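Local coordinates for fibrillarin-like rRNA/tRNA 2'-O-methyltransferase (Methanocaldococcus jannaschii, PDB 1G8S), which probably transfers methyl groups from S-adenosyl-L-methionine to ribose 2'-hydroxyls of rRNA and tRNA at sites chosen by a guide RNA, at residues A26-V31 and E47-W52; L79-S84 and Y102-A107; L168-Y173 and G225-K230. All coordinates share one frame; numbering follows the deposited sequence.

Contact 1 of 3, residues A26-V31 and E47-W52; sequences ATKSIV and EEYRIW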
loop_
_atom_site.group_PDB
_atom_site.type_symbol
_atom_site.label_atom_id
_atom_site.label_comp_id
_atom_site.label_asym_id
_atom_site.label_seq_id
_atom_site.Cartn_x
_atom_site.Cartn_y
_atom_site.Cartn_z
ATOM N N ALA A 26 -5.848 -4.562 -16.899
ATOM C CA ALA A 26 -5.519 -5.632 -17.830
ATOM C C ALA A 26 -4.075 -6.095 -17.696
ATOM O O ALA A 26 -3.257 -5.461 -17.027
ATOM C CB ALA A 26 -5.774 -5.152 -19.270
ATOM N N THR A 27 -3.771 -7.228 -18.321
ATOM C CA THR A 27 -2.412 -7.747 -18.344
ATOM C C THR A 27 -2.025 -7.915 -19.820
ATOM O O THR A 27 -2.897 -7.971 -20.694
ATOM C CB THR A 27 -2.298 -9.115 -17.615
ATOM O OG1 THR A 27 -3.238 -10.035 -18.173
ATOM C CG2 THR A 27 -2.587 -8.950 -16.132
ATOM N N LYS A 28 -0.727 -7.956 -20.102
ATOM C CA LYS A 28 -0.253 -8.140 -21.471
ATOM C C LYS A 28 -0.197 -9.633 -21.742
ATOM O O LYS A 28 0.618 -10.339 -21.149
ATOM C CB LYS A 28 1.154 -7.578 -21.653
ATOM C CG LYS A 28 1.230 -6.140 -22.098
ATOM C CD LYS A 28 2.672 -5.811 -22.445
ATOM C CE LYS A 28 2.872 -4.331 -22.678
ATOM N NZ LYS A 28 4.316 -4.045 -22.896
ATOM N N SER A 29 -1.038 -10.103 -22.651
ATOM C CA SER A 29 -1.078 -11.525 -22.983
ATOM C C SER A 29 0.254 -12.107 -23.460
ATOM O O SER A 29 0.950 -11.503 -24.282
ATOM C CB SER A 29 -2.147 -11.779 -24.046
ATOM O OG SER A 29 -2.202 -13.155 -24.403
ATOM N N ILE A 30 0.609 -13.279 -22.934
ATOM C CA ILE A 30 1.833 -13.954 -23.351
ATOM C C ILE A 30 1.488 -15.034 -24.381
ATOM O O ILE A 30 2.366 -15.746 -24.869
ATOM C CB ILE A 30 2.597 -14.598 -22.161
ATOM C CG1 ILE A 30 1.680 -15.550 -21.387
ATOM C CG2 ILE A 30 3.155 -13.511 -21.251
ATOM C CD1 ILE A 30 2.414 -16.350 -20.317
ATOM N N VAL A 31 0.199 -15.149 -24.692
ATOM C CA VAL A 31 -0.296 -16.092 -25.698
ATOM C C VAL A 31 -1.290 -15.329 -26.569
ATOM O O VAL A 31 -2.505 -15.372 -26.353
ATOM C CB VAL A 31 -1.019 -17.311 -25.071
ATOM C CG1 VAL A 31 -1.568 -18.208 -26.186
ATOM C CG2 VAL A 31 -0.053 -18.099 -24.197
ATOM N N GLU A 47 0.546 -6.418 -29.682
ATOM C CA GLU A 47 0.316 -6.546 -28.244
ATOM C C GLU A 47 -1.168 -6.692 -27.942
ATOM O O GLU A 47 -1.995 -5.977 -28.503
ATOM C CB GLU A 47 0.856 -5.317 -27.512
ATOM C CG GLU A 47 2.371 -5.213 -27.489
ATOM C CD GLU A 47 2.995 -6.063 -26.398
ATOM O OE1 GLU A 47 2.705 -7.279 -26.340
ATOM O OE2 GLU A 47 3.780 -5.510 -25.598
ATOM N N GLU A 48 -1.509 -7.619 -27.054
ATOM C CA GLU A 48 -2.903 -7.817 -26.691
ATOM C C GLU A 48 -3.101 -7.651 -25.193
ATOM O O GLU A 48 -2.501 -8.375 -24.390
ATOM C CB GLU A 48 -3.381 -9.205 -27.130
ATOM C CG GLU A 48 -3.360 -9.399 -28.640
ATOM C CD GLU A 48 -3.908 -10.745 -29.080
ATOM O OE1 GLU A 48 -3.832 -11.040 -30.292
ATOM O OE2 GLU A 48 -4.415 -11.502 -28.223
ATOM N N TYR A 49 -3.930 -6.683 -24.818
ATOM C CA TYR A 49 -4.209 -6.435 -23.413
ATOM C C TYR A 49 -5.502 -7.139 -23.044
ATOM O O TYR A 49 -6.567 -6.834 -23.580
ATOM C CB TYR A 49 -4.326 -4.933 -23.129
ATOM C CG TYR A 49 -3.037 -4.179 -23.357
ATOM C CD1 TYR A 49 -2.673 -3.748 -24.635
ATOM C CD2 TYR A 49 -2.163 -3.918 -22.303
ATOM C CE1 TYR A 49 -1.474 -3.075 -24.854
ATOM C CE2 TYR A 49 -0.956 -3.245 -22.511
ATOM C CZ TYR A 49 -0.619 -2.827 -23.795
ATOM O OH TYR A 49 0.574 -2.175 -24.017
ATOM N N ARG A 50 -5.402 -8.106 -22.136
ATOM C CA ARG A 50 -6.574 -8.852 -21.713
ATOM C C ARG A 50 -7.242 -8.176 -20.530
ATOM O O ARG A 50 -6.640 -8.055 -19.468
ATOM C CB ARG A 50 -6.182 -10.285 -21.320
ATOM C CG ARG A 50 -5.838 -11.220 -22.475
ATOM C CD ARG A 50 -6.020 -12.683 -22.013
ATOM N NE ARG A 50 -5.153 -12.946 -20.885
ATOM C CZ ARG A 50 -5.459 -13.689 -19.825
ATOM N NH1 ARG A 50 -6.647 -14.290 -19.708
ATOM N NH2 ARG A 50 -4.566 -13.798 -18.859
ATOM N N ILE A 51 -8.483 -7.735 -20.712
ATOM C CA ILE A 51 -9.215 -7.091 -19.634
ATOM C C ILE A 51 -9.412 -8.132 -18.527
ATOM O O ILE A 51 -9.979 -9.202 -18.753
ATOM C CB ILE A 51 -10.573 -6.552 -20.122
ATOM C CG1 ILE A 51 -10.345 -5.537 -21.254
ATOM C CG2 ILE A 51 -11.318 -5.884 -18.975
ATOM C CD1 ILE A 51 -9.502 -4.336 -20.848
ATOM N N TRP A 52 -8.928 -7.784 -17.342
ATOM C CA TRP A 52 -8.945 -8.643 -16.152
ATOM C C TRP A 52 -10.203 -8.359 -15.322
ATOM O O TRP A 52 -10.267 -7.393 -14.553
ATOM C CB TRP A 52 -7.665 -8.337 -15.387
ATOM C CG TRP A 52 -7.234 -9.312 -14.358
ATOM C CD1 TRP A 52 -7.884 -10.446 -13.949
ATOM C CD2 TRP A 52 -6.052 -9.208 -13.564
ATOM N NE1 TRP A 52 -7.170 -11.052 -12.937
ATOM C CE2 TRP A 52 -6.041 -10.313 -12.682
ATOM C CE3 TRP A 52 -4.996 -8.285 -13.511
ATOM C CZ2 TRP A 52 -5.013 -10.518 -11.754
ATOM C CZ3 TRP A 52 -3.976 -8.487 -12.591
ATOM C CH2 TRP A 52 -3.992 -9.602 -11.721
HETATM O O HOH W 1 -4.520 -12.745 -25.724
HETATM O O HOH W 2 0.559 -9.154 -25.969
#

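Contact 2 of 3, residues L79-S84 and Y102-A107; sequences LYLGAS and YAIEYA. With MET (methionine), chain B.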
loop_
_atom_site.group_PDB
_atom_site.type_symbol
_atom_site.label_atom_id
_atom_site.label_comp_id
_atom_site.label_asym_id
_atom_site.label_seq_id
_atom_site.Cartn_x
_atom_site.Cartn_y
_atom_site.Cartn_z
ATOM N N LEU A 79 3.779 -19.438 -6.053
ATOM C CA LEU A 79 3.146 -20.706 -5.684
ATOM C C LEU A 79 1.659 -20.363 -5.597
ATOM O O LEU A 79 1.238 -19.583 -4.735
ATOM C CB LEU A 79 3.666 -21.192 -4.331
ATOM C CG LEU A 79 2.969 -22.459 -3.817
ATOM C CD1 LEU A 79 3.193 -23.610 -4.796
ATOM C CD2 LEU A 79 3.512 -22.792 -2.444
ATOM N N TYR A 80 0.876 -20.925 -6.511
ATOM C CA TYR A 80 -0.558 -20.675 -6.585
ATOM C C TYR A 80 -1.340 -21.832 -5.965
ATOM O O TYR A 80 -1.268 -22.962 -6.453
ATOM C CB TYR A 80 -0.976 -20.500 -8.057
ATOM C CG TYR A 80 -2.377 -19.993 -8.247
ATOM C CD1 TYR A 80 -2.615 -18.650 -8.575
ATOM C CD2 TYR A 80 -3.484 -20.830 -8.071
ATOM C CE1 TYR A 80 -3.907 -18.163 -8.717
ATOM C CE2 TYR A 80 -4.787 -20.342 -8.209
ATOM C CZ TYR A 80 -4.987 -19.003 -8.532
ATOM O OH TYR A 80 -6.262 -18.503 -8.653
ATOM N N LEU A 81 -2.095 -21.536 -4.910
ATOM C CA LEU A 81 -2.893 -22.543 -4.211
ATOM C C LEU A 81 -4.382 -22.247 -4.317
ATOM O O LEU A 81 -4.839 -21.173 -3.931
ATOM C CB LEU A 81 -2.503 -22.585 -2.729
ATOM C CG LEU A 81 -1.016 -22.703 -2.399
ATOM C CD1 LEU A 81 -0.813 -22.625 -0.876
ATOM C CD2 LEU A 81 -0.470 -24.014 -2.980
ATOM N N GLY A 82 -5.150 -23.203 -4.828
ATOM C CA GLY A 82 -6.582 -23.000 -4.924
ATOM C C GLY A 82 -7.206 -23.439 -6.232
ATOM O O GLY A 82 -6.588 -23.334 -7.293
ATOM N N ALA A 83 -8.441 -23.926 -6.144
ATOM C CA ALA A 83 -9.182 -24.391 -7.306
ATOM C C ALA A 83 -9.281 -23.266 -8.321
ATOM O O ALA A 83 -9.551 -22.118 -7.963
ATOM C CB ALA A 83 -10.583 -24.842 -6.892
ATOM N N SER A 84 -9.057 -23.596 -9.584
ATOM C CA SER A 84 -9.128 -22.594 -10.644
ATOM C C SER A 84 -9.309 -23.243 -11.999
ATOM O O SER A 84 -8.721 -24.288 -12.282
ATOM C CB SER A 84 -7.852 -21.750 -10.665
ATOM O OG SER A 84 -7.828 -20.892 -11.801
ATOM N N TYR A 102 3.732 -21.977 -10.060
ATOM C CA TYR A 102 3.471 -23.370 -9.710
ATOM C C TYR A 102 2.013 -23.414 -9.289
ATOM O O TYR A 102 1.609 -22.728 -8.340
ATOM C CB TYR A 102 4.362 -23.817 -8.549
ATOM C CG TYR A 102 5.847 -23.770 -8.833
ATOM C CD1 TYR A 102 6.645 -22.757 -8.303
ATOM C CD2 TYR A 102 6.463 -24.757 -9.609
ATOM C CE1 TYR A 102 8.015 -22.728 -8.527
ATOM C CE2 TYR A 102 7.836 -24.735 -9.842
ATOM C CZ TYR A 102 8.604 -23.719 -9.295
ATOM O OH TYR A 102 9.960 -23.696 -9.504
ATOM N N ALA A 103 1.218 -24.210 -9.995
ATOM C CA ALA A 103 -0.201 -24.320 -9.705
ATOM C C ALA A 103 -0.526 -25.668 -9.063
ATOM O O ALA A 103 -0.446 -26.703 -9.725
ATOM C CB ALA A 103 -1.005 -24.151 -10.995
ATOM N N ILE A 104 -0.892 -25.640 -7.785
ATOM C CA ILE A 104 -1.241 -26.857 -7.050
ATOM C C ILE A 104 -2.741 -27.137 -7.119
ATOM O O ILE A 104 -3.557 -26.298 -6.731
ATOM C CB ILE A 104 -0.844 -26.741 -5.558
ATOM C CG1 ILE A 104 0.588 -26.203 -5.431
ATOM C CG2 ILE A 104 -1.001 -28.115 -4.869
ATOM C CD1 ILE A 104 1.641 -27.014 -6.138
ATOM N N GLU A 105 -3.105 -28.315 -7.624
ATOM C CA GLU A 105 -4.508 -28.716 -7.707
ATOM C C GLU A 105 -4.620 -30.171 -7.255
ATOM O O GLU A 105 -3.791 -30.997 -7.627
ATOM C CB GLU A 105 -5.042 -28.586 -9.132
ATOM C CG GLU A 105 -5.043 -27.161 -9.693
ATOM C CD GLU A 105 -5.761 -26.158 -8.806
ATOM O OE1 GLU A 105 -6.648 -26.557 -8.016
ATOM O OE2 GLU A 105 -5.444 -24.942 -8.902
ATOM N N TYR A 106 -5.640 -30.467 -6.452
ATOM C CA TYR A 106 -5.849 -31.820 -5.935
ATOM C C TYR A 106 -6.647 -32.710 -6.884
ATOM O O TYR A 106 -6.271 -33.861 -7.143
ATOM C CB TYR A 106 -6.571 -31.759 -4.587
ATOM C CG TYR A 106 -6.960 -33.119 -4.050
ATOM C CD1 TYR A 106 -6.005 -33.970 -3.494
ATOM C CD2 TYR A 106 -8.276 -33.577 -4.147
ATOM C CE1 TYR A 106 -6.349 -35.248 -3.050
ATOM C CE2 TYR A 106 -8.630 -34.852 -3.709
ATOM C CZ TYR A 106 -7.661 -35.682 -3.164
ATOM O OH TYR A 106 -8.004 -36.948 -2.744
ATOM N N ALA A 107 -7.747 -32.180 -7.404
ATOM C CA ALA A 107 -8.598 -32.953 -8.296
ATOM C C ALA A 107 -8.127 -32.982 -9.741
ATOM O O ALA A 107 -7.914 -31.933 -10.364
ATOM C CB ALA A 107 -10.020 -32.428 -8.232
HETATM N N MET B . -10.889 -18.461 -8.321
HETATM C CA MET B . -10.831 -18.755 -9.779
HETATM C C MET B . -9.631 -18.055 -10.398
HETATM O O MET B . -9.338 -16.927 -9.957
HETATM C CB MET B . -12.108 -18.272 -10.463
HETATM C CG MET B . -12.275 -18.807 -11.865
HETATM S SD MET B . -12.121 -20.594 -11.840
HETATM C CE MET B . -13.499 -21.029 -10.766
HETATM O OXT MET B . -9.008 -18.636 -11.309
HETATM O O HOH W 3 -5.248 -26.075 -4.427
#

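Contact 3 of 3, residues L168-Y173 and G225-K230; sequences LKKGGY and GIWEGK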
loop_
_atom_site.group_PDB
_atom_site.type_symbol
_atom_site.label_atom_id
_atom_site.label_comp_id
_atom_site.label_asym_id
_atom_site.label_seq_id
_atom_site.Cartn_x
_atom_site.Cartn_y
_atom_site.Cartn_z
ATOM N N LEU A 168 8.409 -20.162 0.942
ATOM C CA LEU A 168 8.538 -18.710 0.855
ATOM C C LEU A 168 9.849 -18.121 1.367
ATOM O O LEU A 168 10.255 -18.356 2.505
ATOM C CB LEU A 168 7.346 -18.054 1.557
ATOM C CG LEU A 168 7.108 -16.565 1.282
ATOM C CD1 LEU A 168 7.147 -16.316 -0.226
ATOM C CD2 LEU A 168 5.773 -16.146 1.861
ATOM N N LYS A 169 10.510 -17.353 0.505
ATOM C CA LYS A 169 11.771 -16.699 0.853
ATOM C C LYS A 169 11.524 -15.697 1.974
ATOM O O LYS A 169 10.438 -15.128 2.075
ATOM C CB LYS A 169 12.335 -15.935 -0.350
ATOM C CG LYS A 169 12.691 -16.773 -1.563
ATOM C CD LYS A 169 13.041 -15.862 -2.732
ATOM C CE LYS A 169 13.447 -16.643 -3.964
ATOM N NZ LYS A 169 13.676 -15.734 -5.129
ATOM N N LYS A 170 12.521 -15.484 2.824
ATOM C CA LYS A 170 12.369 -14.503 3.889
ATOM C C LYS A 170 12.262 -13.173 3.150
ATOM O O LYS A 170 13.052 -12.891 2.249
ATOM C CB LYS A 170 13.585 -14.506 4.819
ATOM C CG LYS A 170 13.727 -15.777 5.649
ATOM C CD LYS A 170 12.509 -15.999 6.540
ATOM C CE LYS A 170 12.632 -17.287 7.341
ATOM N NZ LYS A 170 13.792 -17.262 8.273
ATOM N N GLY A 171 11.278 -12.364 3.511
ATOM C CA GLY A 171 11.097 -11.100 2.821
ATOM C C GLY A 171 10.081 -11.267 1.704
ATOM O O GLY A 171 9.623 -10.286 1.113
ATOM N N GLY A 172 9.733 -12.520 1.405
ATOM C CA GLY A 172 8.747 -12.801 0.375
ATOM C C GLY A 172 7.350 -12.450 0.850
ATOM O O GLY A 172 7.158 -12.049 2.004
ATOM N N TYR A 173 6.358 -12.627 -0.017
ATOM C CA TYR A 173 4.987 -12.278 0.329
ATOM C C TYR A 173 3.954 -13.375 0.204
ATOM O O TYR A 173 4.045 -14.255 -0.654
ATOM C CB TYR A 173 4.490 -11.114 -0.540
ATOM C CG TYR A 173 5.202 -9.802 -0.322
ATOM C CD1 TYR A 173 6.501 -9.606 -0.786
ATOM C CD2 TYR A 173 4.573 -8.756 0.346
ATOM C CE1 TYR A 173 7.159 -8.393 -0.592
ATOM C CE2 TYR A 173 5.223 -7.534 0.545
ATOM C CZ TYR A 173 6.513 -7.366 0.074
ATOM O OH TYR A 173 7.166 -6.174 0.276
ATOM N N GLY A 225 0.826 -10.178 3.202
ATOM C CA GLY A 225 1.771 -10.124 4.296
ATOM C C GLY A 225 3.184 -10.459 3.885
ATOM O O GLY A 225 3.410 -11.230 2.943
ATOM N N ILE A 226 4.142 -9.852 4.576
ATOM C CA ILE A 226 5.545 -10.111 4.307
ATOM C C ILE A 226 5.952 -11.236 5.244
ATOM O O ILE A 226 5.643 -11.206 6.437
ATOM C CB ILE A 226 6.430 -8.882 4.587
ATOM C CG1 ILE A 226 5.936 -7.689 3.770
ATOM C CG2 ILE A 226 7.876 -9.204 4.216
ATOM C CD1 ILE A 226 6.752 -6.422 3.975
ATOM N N TRP A 227 6.643 -12.222 4.693
ATOM C CA TRP A 227 7.075 -13.387 5.460
ATOM C C TRP A 227 8.395 -13.141 6.176
ATOM O O TRP A 227 9.418 -12.896 5.541
ATOM C CB TRP A 227 7.194 -14.587 4.518
ATOM C CG TRP A 227 7.666 -15.859 5.175
ATOM C CD1 TRP A 227 8.843 -16.508 4.943
ATOM C CD2 TRP A 227 6.957 -16.646 6.144
ATOM N NE1 TRP A 227 8.911 -17.652 5.703
ATOM C CE2 TRP A 227 7.768 -17.761 6.450
ATOM C CE3 TRP A 227 5.713 -16.517 6.782
ATOM C CZ2 TRP A 227 7.377 -18.744 7.369
ATOM C CZ3 TRP A 227 5.323 -17.496 7.696
ATOM C CH2 TRP A 227 6.157 -18.596 7.978
ATOM N N GLU A 228 8.371 -13.211 7.502
ATOM C CA GLU A 228 9.577 -12.986 8.289
ATOM C C GLU A 228 10.061 -14.267 8.962
ATOM O O GLU A 228 10.921 -14.232 9.843
ATOM C CB GLU A 228 9.313 -11.908 9.342
ATOM C CG GLU A 228 8.778 -10.607 8.759
ATOM C CD GLU A 228 8.575 -9.534 9.809
ATOM O OE1 GLU A 228 9.578 -9.073 10.394
ATOM O OE2 GLU A 228 7.410 -9.153 10.051
ATOM N N GLY A 229 9.507 -15.397 8.539
ATOM C CA GLY A 229 9.899 -16.670 9.115
ATOM C C GLY A 229 8.966 -17.102 10.227
ATOM O O GLY A 229 7.745 -17.078 10.067
ATOM N N LYS A 230 9.542 -17.495 11.358
ATOM C CA LYS A 230 8.757 -17.934 12.506
ATOM C C LYS A 230 8.075 -16.751 13.188
ATOM O O LYS A 230 8.314 -15.603 12.752
ATOM C CB LYS A 230 9.656 -18.662 13.512
ATOM C CG LYS A 230 9.978 -20.122 13.173
ATOM C CD LYS A 230 10.625 -20.304 11.802
ATOM C CE LYS A 230 9.585 -20.429 10.694
ATOM N NZ LYS A 230 10.209 -20.690 9.366
ATOM O OXT LYS A 230 7.311 -16.986 14.149
#

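Contact 1 of 3, residues A26-V31 and E47-W52
Lys28 and Tyr49 face each other as a non-hydrogen-bonded pair in the antiparallel N-terminal sheet of fibrillarin, where strand 24-28 runs beside strand 47-51. Their side chains lie alongside and point the same way: the extended lysine passes the ring obliquely, Lys28 CG 3.7 Å from Tyr49 CE2, and its CE reaches the phenol oxygen. Glu47 bends back at chi2 (-82°) and crosses the lysine's end in a salt bridge, Lys28 NZ to Glu47 OE2 3.1 Å. Ala26 shares this face, its CB against Tyr49 CB and Ile51 CD1. On the face of Thr27 and Arg50, which turns to helix 87-95, Thr27 CG2 meets the Trp52 ring obliquely, 3.6 Å from CE3. Thr27 OG1 and Arg50 NH2 stand 4.0 Å apart and both bind Asp94, while Arg50 NH1 pairs with Glu39. Between Thr27 and Arg50 two backbone bonds close the hydrogen-bonded pair. Where the strands diverge, Ser29 N still donates to Glu48 O at 2.9 Å. Glu48 OE1 is salt-bridged to Lys43. Ser29 OG forms an ST turn with Val31 N, and a water links the same hydroxyl to Glu48 OE2, 2.8 Å from the water oxygen.

Contact 2 of 3, residues L79-S84 and Y102-A107
Glu105 reaches across from the end of strand 100-105 to the loop that follows strand 77-81. Its CB leaves alongside the neighbouring segment, with CG beside the backbone N (chi1 -63°), and a bend at chi2 (-54°) swings the carboxylate over to Gly82 and Ala83. CD comes 3.3 Å from Gly82 O. Of the two tips, OE1 lies against Ala83 CA, and OE2 stands 2.5 Å from Gly82 O, so close for two oxygens that the acid is probably protonated and pointing its proton at the carbonyl. Ile110 and Met111 of helix 108-117 also touch this side chain.

Behind the loop the strands are parallel neighbours: Tyr80 N donates to Tyr102 O at 2.7 Å, and Tyr80 O accepts from Ile104 N in a nearly straight bond. Past the last of these, a water bridges the gap, giving a proton to Ile104 O and receiving a weak bond from Gly82 N. On the face of Leu79, Leu81 and Ile104, which looks to helix 156-167, Leu81 and Ile104 lie side by side, tightly packed with Leu81 CD2 3.5 Å from Ile104 CG1. Leu79 CD1 packs on the same CG1 at 3.7 Å and also touches Tyr102 CB.

Further along the loop, Ser84 OG donates to OXT of the bound methionine at 2.6 Å; Thr88 holds this ligand as well. Gly82 takes a positive phi (136°), a conformation that suits glycine. Strand 77-81, helix 87-95 and strand 100-105 form the beta-alpha-beta unit of a Rossmann-like methyltransferase, with the glycine-bearing loop after the first strand and an acidic residue ending the second, consistent with the predicted role of Glu105 in binding S-adenosyl-L-methionine.

Contact 3 of 3, residues L168-Y173 and G225-K230
Strands 172-179 and 220-227 run antiparallel, with Tyr173 and Ile226 as a non-hydrogen-bonded pair, and two nearly straight backbone bonds continue the pairing into the corner: Trp227 N to Gly172 O at 2.7 Å and Gly171 N to Trp227 O at 2.8 Å. Tyr173 and Ile226 lie side by side and point the same way. The isoleucine's CG1 approaches the phenol ring obliquely, 3.3 Å from Tyr173 CE2, while its CD1 extends to the hydroxyl end. Ile226 CG2 turns instead toward the carbonyl oxygens of Gly171 and Gly172.

The corner is a type II beta turn from Lys169 to Gly172, closed by Gly172 N on Lys169 O; Gly171, at its third position, has a positive phi (94°) that suits glycine. It carries the chain from helix 156-167 into the seven-stranded mixed sheet of the methyltransferase domain, where strand 220-227 is the antiparallel strand inserted between 172-179 and 205-212.

Trp227 packs against this corner. With its CG anti to the backbone N (chi1 179°), the indole swings toward the turn, and Leu168 crosses it obliquely: Leu168 CD2 is 3.4 Å from Trp227 CB, and Leu168 CB lies over one ring face. Lys169 O sits at the indole edge, near the ring plane, 3.6 Å from Trp227 CD1. Phe205 and helix 156-167 also touch the tryptophan. Out at the surface, Lys170 bends at chi2 and passes the indole obliquely, its CE ending 3.3 Å from CA of the poorly ordered Gly229.

Contacts 2 and 3 belong to the same seven-stranded sheet, their centres about 20 Å apart, whereas contact 1 lies in the separate five-stranded N-terminal sheet, on the opposite side of the chain's centre from contact 3. Contacts 1 and 2 are mostly buried; contact 3 is partly so, with exposed lysines at its margin. Helix 156-167 touches both 79-84 and 225-230, and helix 87-95 packs against contact 1 and against Tyr80 and Ser84 of contact 2. The chemistry follows place: charged pairs flank the antiparallel strands of contact 1, apolar packing and a ligand-binding loop mark the parallel strands of contact 2, and an aromatic side chain packs against the turn of contact 3, away from the cofactor site.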